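PDB 3JQQ: ferredoxin--NADP reductase, apicoplast from Plasmodium falciparum, which transfers electrons between ferredoxin and NADP(H) through its FAD cofactor in the apicoplast, and may serve the last step of isoprenoid precursor synthesis. Local coordinates for residues T180-S183 and P184-F188. The protein carries 1 engineered substitution. Numbering follows the deposited sequence.
Sequences TGIS and PYISF. With FAD (flavin-adenine dinucleotide), chain I.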
ATOM      1  N   THR B 180       7.186   3.402  -8.318  1.00 20.19           N
ATOM      2  CA  THR B 180       6.998   2.691  -9.580  1.00 19.90           C
ATOM      3  C   THR B 180       5.872   3.297 -10.409  1.00 19.70           C
ATOM      4  O   THR B 180       5.599   2.853 -11.523  1.00 19.77           O
ATOM      5  CB  THR B 180       6.719   1.194  -9.359  1.00 19.99           C
ATOM      6  OG1 THR B 180       5.568   1.035  -8.519  1.00 20.24           O
ATOM      7  CG2 THR B 180       7.918   0.517  -8.707  1.00 19.65           C
ATOM      8  N   GLY B 181       5.228   4.320  -9.860  1.00 19.57           N
ATOM      9  CA  GLY B 181       4.184   5.041 -10.570  1.00 19.31           C
ATOM     10  C   GLY B 181       4.682   5.836 -11.765  1.00 19.32           C
ATOM     11  O   GLY B 181       3.886   6.422 -12.497  1.00 19.19           O
ATOM     12  N   ILE B 182       5.993   5.874 -11.976  1.00 19.29           N
ATOM     13  CA  ILE B 182       6.511   6.587 -13.140  1.00 19.39           C
ATOM     14  C   ILE B 182       6.394   5.709 -14.391  1.00 19.42           C
ATOM     15  O   ILE B 182       6.416   6.205 -15.517  1.00 19.39           O
ATOM     16  CB  ILE B 182       7.972   7.061 -12.929  1.00 19.37           C
ATOM     17  CG1 ILE B 182       8.394   8.033 -14.037  1.00 19.44           C
ATOM     18  CG2 ILE B 182       8.919   5.873 -12.854  1.00 19.23           C
ATOM     19  CD1 ILE B 182       7.914   9.454 -13.835  1.00 19.05           C
ATOM     20  N   SER B 183       6.235   4.406 -14.176  1.00 19.47           N
ATOM     21  CA  SER B 183       6.242   3.422 -15.261  1.00 19.61           C
ATOM     22  C   SER B 183       5.398   3.771 -16.493  1.00 19.87           C
ATOM     23  O   SER B 183       5.927   3.819 -17.603  1.00 20.11           O
ATOM     24  CB  SER B 183       5.879   2.031 -14.733  1.00 19.48           C
ATOM     25  OG  SER B 183       7.014   1.407 -14.157  1.00 19.15           O
ATOM     26  N   PRO B 184       4.087   4.002 -16.313  1.00 20.03           N
ATOM     27  CA  PRO B 184       3.278   4.306 -17.494  1.00 20.19           C
ATOM     28  C   PRO B 184       3.674   5.628 -18.147  1.00 20.39           C
ATOM     29  O   PRO B 184       3.409   5.833 -19.332  1.00 20.34           O
ATOM     30  CB  PRO B 184       1.854   4.395 -16.933  1.00 20.22           C
ATOM     31  CG  PRO B 184       2.032   4.723 -15.492  1.00 20.15           C
ATOM     32  CD  PRO B 184       3.292   4.016 -15.075  1.00 20.03           C
ATOM     33  N   TYR B 185       4.301   6.517 -17.382  1.00 20.59           N
ATOM     34  CA  TYR B 185       4.754   7.787 -17.934  1.00 21.01           C
ATOM     35  C   TYR B 185       5.984   7.581 -18.812  1.00 21.39           C
ATOM     36  O   TYR B 185       6.176   8.288 -19.804  1.00 21.42           O
ATOM     37  CB  TYR B 185       5.041   8.799 -16.822  1.00 20.91           C
ATOM     38  CG  TYR B 185       3.848   9.086 -15.937  1.00 20.76           C
ATOM     39  CD1 TYR B 185       3.993   9.205 -14.561  1.00 20.43           C
ATOM     40  CD2 TYR B 185       2.576   9.227 -16.478  1.00 20.55           C
ATOM     41  CE1 TYR B 185       2.905   9.468 -13.748  1.00 20.33           C
ATOM     42  CE2 TYR B 185       1.479   9.486 -15.672  1.00 20.29           C
ATOM     43  CZ  TYR B 185       1.649   9.607 -14.308  1.00 20.46           C
ATOM     44  OH  TYR B 185       0.561   9.866 -13.501  1.00 19.84           O
ATOM     45  N   ILE B 186       6.814   6.609 -18.441  1.00 21.87           N
ATOM     46  CA  ILE B 186       7.945   6.212 -19.269  1.00 22.33           C
ATOM     47  C   ILE B 186       7.424   5.632 -20.581  1.00 22.93           C
ATOM     48  O   ILE B 186       7.962   5.911 -21.654  1.00 22.86           O
ATOM     49  CB  ILE B 186       8.827   5.166 -18.557  1.00 22.31           C
ATOM     50  CG1 ILE B 186       9.389   5.739 -17.249  1.00 22.01           C
ATOM     51  CG2 ILE B 186       9.947   4.692 -19.471  1.00 22.04           C
ATOM     52  CD1 ILE B 186      10.074   7.083 -17.404  1.00 20.99           C
ATOM     53  N   SER B 187       6.369   4.829 -20.484  1.00 23.53           N
ATOM     54  CA  SER B 187       5.727   4.248 -21.658  1.00 24.30           C
ATOM     55  C   SER B 187       5.208   5.352 -22.572  1.00 24.80           C
ATOM     56  O   SER B 187       5.473   5.360 -23.781  1.00 24.77           O
ATOM     57  CB  SER B 187       4.578   3.334 -21.231  1.00 24.34           C
ATOM     58  OG  SER B 187       3.900   2.800 -22.355  1.00 24.68           O
ATOM     59  N   PHE B 188       4.470   6.290 -21.988  1.00 25.54           N
ATOM     60  CA  PHE B 188       3.979   7.443 -22.729  1.00 26.33           C
ATOM     61  C   PHE B 188       5.107   8.176 -23.460  1.00 26.97           C
ATOM     62  O   PHE B 188       5.002   8.459 -24.655  1.00 26.98           O
ATOM     63  CB  PHE B 188       3.251   8.421 -21.802  1.00 26.21           C
ATOM     64  CG  PHE B 188       1.997   7.865 -21.186  1.00 26.18           C
ATOM     65  CD1 PHE B 188       1.426   8.481 -20.083  1.00 26.21           C
ATOM     66  CD2 PHE B 188       1.396   6.726 -21.699  1.00 26.36           C
ATOM     67  CE1 PHE B 188       0.273   7.980 -19.509  1.00 26.36           C
ATOM     68  CE2 PHE B 188       0.241   6.216 -21.126  1.00 26.19           C
ATOM     69  CZ  PHE B 188      -0.320   6.846 -20.030  1.00 26.35           C
TER
HETATM   70  PA  FAD I 415       2.202  -9.566  -1.279  1.00 21.71           P
HETATM   71  O1A FAD I 415       0.907  -9.544  -2.055  1.00 21.33           O
HETATM   72  O2A FAD I 415       2.638 -10.985  -0.998  1.00 21.56           O
HETATM   73  O5B FAD I 415       2.054  -8.708   0.080  1.00 22.00           O
HETATM   74  C5B FAD I 415       1.796  -7.321   0.029  1.00 22.00           C
HETATM   75  C4B FAD I 415       2.669  -6.572   1.032  1.00 22.24           C
HETATM   76  O4B FAD I 415       2.523  -7.119   2.332  1.00 22.13           O
HETATM   77  C3B FAD I 415       4.140  -6.681   0.673  1.00 22.19           C
HETATM   78  O3B FAD I 415       4.766  -5.461   0.990  1.00 22.52           O
HETATM   79  C2B FAD I 415       4.661  -7.766   1.593  1.00 21.92           C
HETATM   80  O2B FAD I 415       6.000  -7.521   1.957  1.00 22.04           O
HETATM   81  C1B FAD I 415       3.738  -7.685   2.796  1.00 21.21           C
HETATM   82  N9A FAD I 415       3.469  -9.010   3.386  1.00 19.85           N
HETATM   83  C8A FAD I 415       3.004 -10.126   2.742  1.00 19.80           C
HETATM   84  N7A FAD I 415       2.885 -11.126   3.649  1.00 19.01           N
HETATM   85  C5A FAD I 415       3.262 -10.659   4.859  1.00 18.58           C
HETATM   86  C6A FAD I 415       3.331 -11.254   6.113  1.00 18.43           C
HETATM   87  N6A FAD I 415       3.068 -12.552   6.257  1.00 17.36           N
HETATM   88  N1A FAD I 415       3.766 -10.509   7.189  1.00 18.24           N
HETATM   89  C2A FAD I 415       4.125  -9.189   7.015  1.00 18.69           C
HETATM   90  N3A FAD I 415       4.055  -8.609   5.766  1.00 18.89           N
HETATM   91  C4A FAD I 415       3.629  -9.332   4.706  1.00 18.93           C
HETATM   92  N1  FAD I 415       4.100  -2.807  -8.299  1.00 16.12           N
HETATM   93  C2  FAD I 415       5.350  -2.637  -8.851  1.00 16.76           C
HETATM   94  O2  FAD I 415       6.342  -2.998  -8.216  1.00 17.03           O
HETATM   95  N3  FAD I 415       5.485  -2.068 -10.102  1.00 16.68           N
HETATM   96  C4  FAD I 415       4.371  -1.663 -10.805  1.00 16.38           C
HETATM   97  O4  FAD I 415       4.493  -1.154 -11.917  1.00 16.94           O
HETATM   98  C4X FAD I 415       3.109  -1.832 -10.249  1.00 16.23           C
HETATM   99  N5  FAD I 415       1.991  -1.430 -10.949  1.00 15.80           N
HETATM  100  C5X FAD I 415       0.746  -1.604 -10.385  1.00 15.04           C
HETATM  101  C6  FAD I 415      -0.381  -1.196 -11.092  1.00 14.26           C
HETATM  102  C7  FAD I 415      -1.642  -1.366 -10.541  1.00 13.99           C
HETATM  103  C7M FAD I 415      -2.857  -0.924 -11.308  1.00 13.96           C
HETATM  104  C8  FAD I 415      -1.770  -1.946  -9.279  1.00 13.77           C
HETATM  105  C8M FAD I 415      -3.127  -2.136  -8.659  1.00 13.19           C
HETATM  106  C9  FAD I 415      -0.643  -2.350  -8.575  1.00 13.65           C
HETATM  107  C9A FAD I 415       0.619  -2.182  -9.120  1.00 14.24           C
HETATM  108  N10 FAD I 415       1.738  -2.597  -8.414  1.00 14.95           N
HETATM  109  C10 FAD I 415       2.980  -2.408  -8.988  1.00 15.59           C
HETATM  110  C1' FAD I 415       1.619  -3.387  -7.125  1.00 14.55           C
HETATM  111  C2' FAD I 415       1.899  -4.881  -7.336  1.00 15.12           C
HETATM  112  O2' FAD I 415       0.866  -5.435  -8.113  1.00 15.04           O
HETATM  113  C3' FAD I 415       1.978  -5.737  -6.062  1.00 15.30           C
HETATM  114  O3' FAD I 415       0.961  -5.377  -5.152  1.00 15.78           O
HETATM  115  C4' FAD I 415       3.338  -5.694  -5.366  1.00 15.74           C
HETATM  116  O4' FAD I 415       4.302  -6.272  -6.217  1.00 14.55           O
HETATM  117  C5' FAD I 415       3.301  -6.497  -4.070  1.00 16.35           C
HETATM  118  O5' FAD I 415       2.989  -7.828  -4.408  1.00 17.77           O
HETATM  119  P   FAD I 415       3.645  -9.076  -3.630  1.00 19.58           P
HETATM  120  O1P FAD I 415       2.945 -10.349  -4.046  1.00 19.41           O
HETATM  121  O2P FAD I 415       5.134  -9.168  -3.874  1.00 18.84           O
HETATM  122  O3P FAD I 415       3.345  -8.766  -2.080  1.00 20.42           O
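Ile182 O takes two backbone N-H groups as the chain passes from a 3-10 turn into a helix: Ile186 N at 3.0 Å, arriving nearly in line with the carbonyl, and Tyr185 N at 2.8 Å in a weak, strongly bent bond (124° at the hydrogen). One residue further on, Ser187 N reaches Ser183 O at 3.1 Å. The apolar contacts come from Ile182: with chi1 at -169°, CG1 sits beside the carbonyl carbon and the branch runs on along the helix. Ile182 CG1 lies 3.9 Å from Ile186 CD1, and Ile182 CD1 is 4.0 Å from Tyr185 CD1. The Tyr185 ring also passes obliquely by Gly181 O, 3.4 Å from CE1, and its hydroxyl is hydrogen-bonded to Ile176 O. Residues 180-188 link strand 173-178, central in the five-stranded parallel sheet of the ferredoxin reductase NADP-binding domain, to helix 183-192; Ile182 and Tyr185 both pack on Ala177 of that strand. Pro184 has no N-H to offer; its CD packs 3.6 Å from Gly181 O. At the cofactor end, Thr180 lies over a face of the flavin's pyrimidine ring, toward its rim, CB 3.6 Å from FAD N3, and its OG1 is hydrogen-bonded to the hydroxyl of the C-terminal Tyr316, another FAD-binding residue.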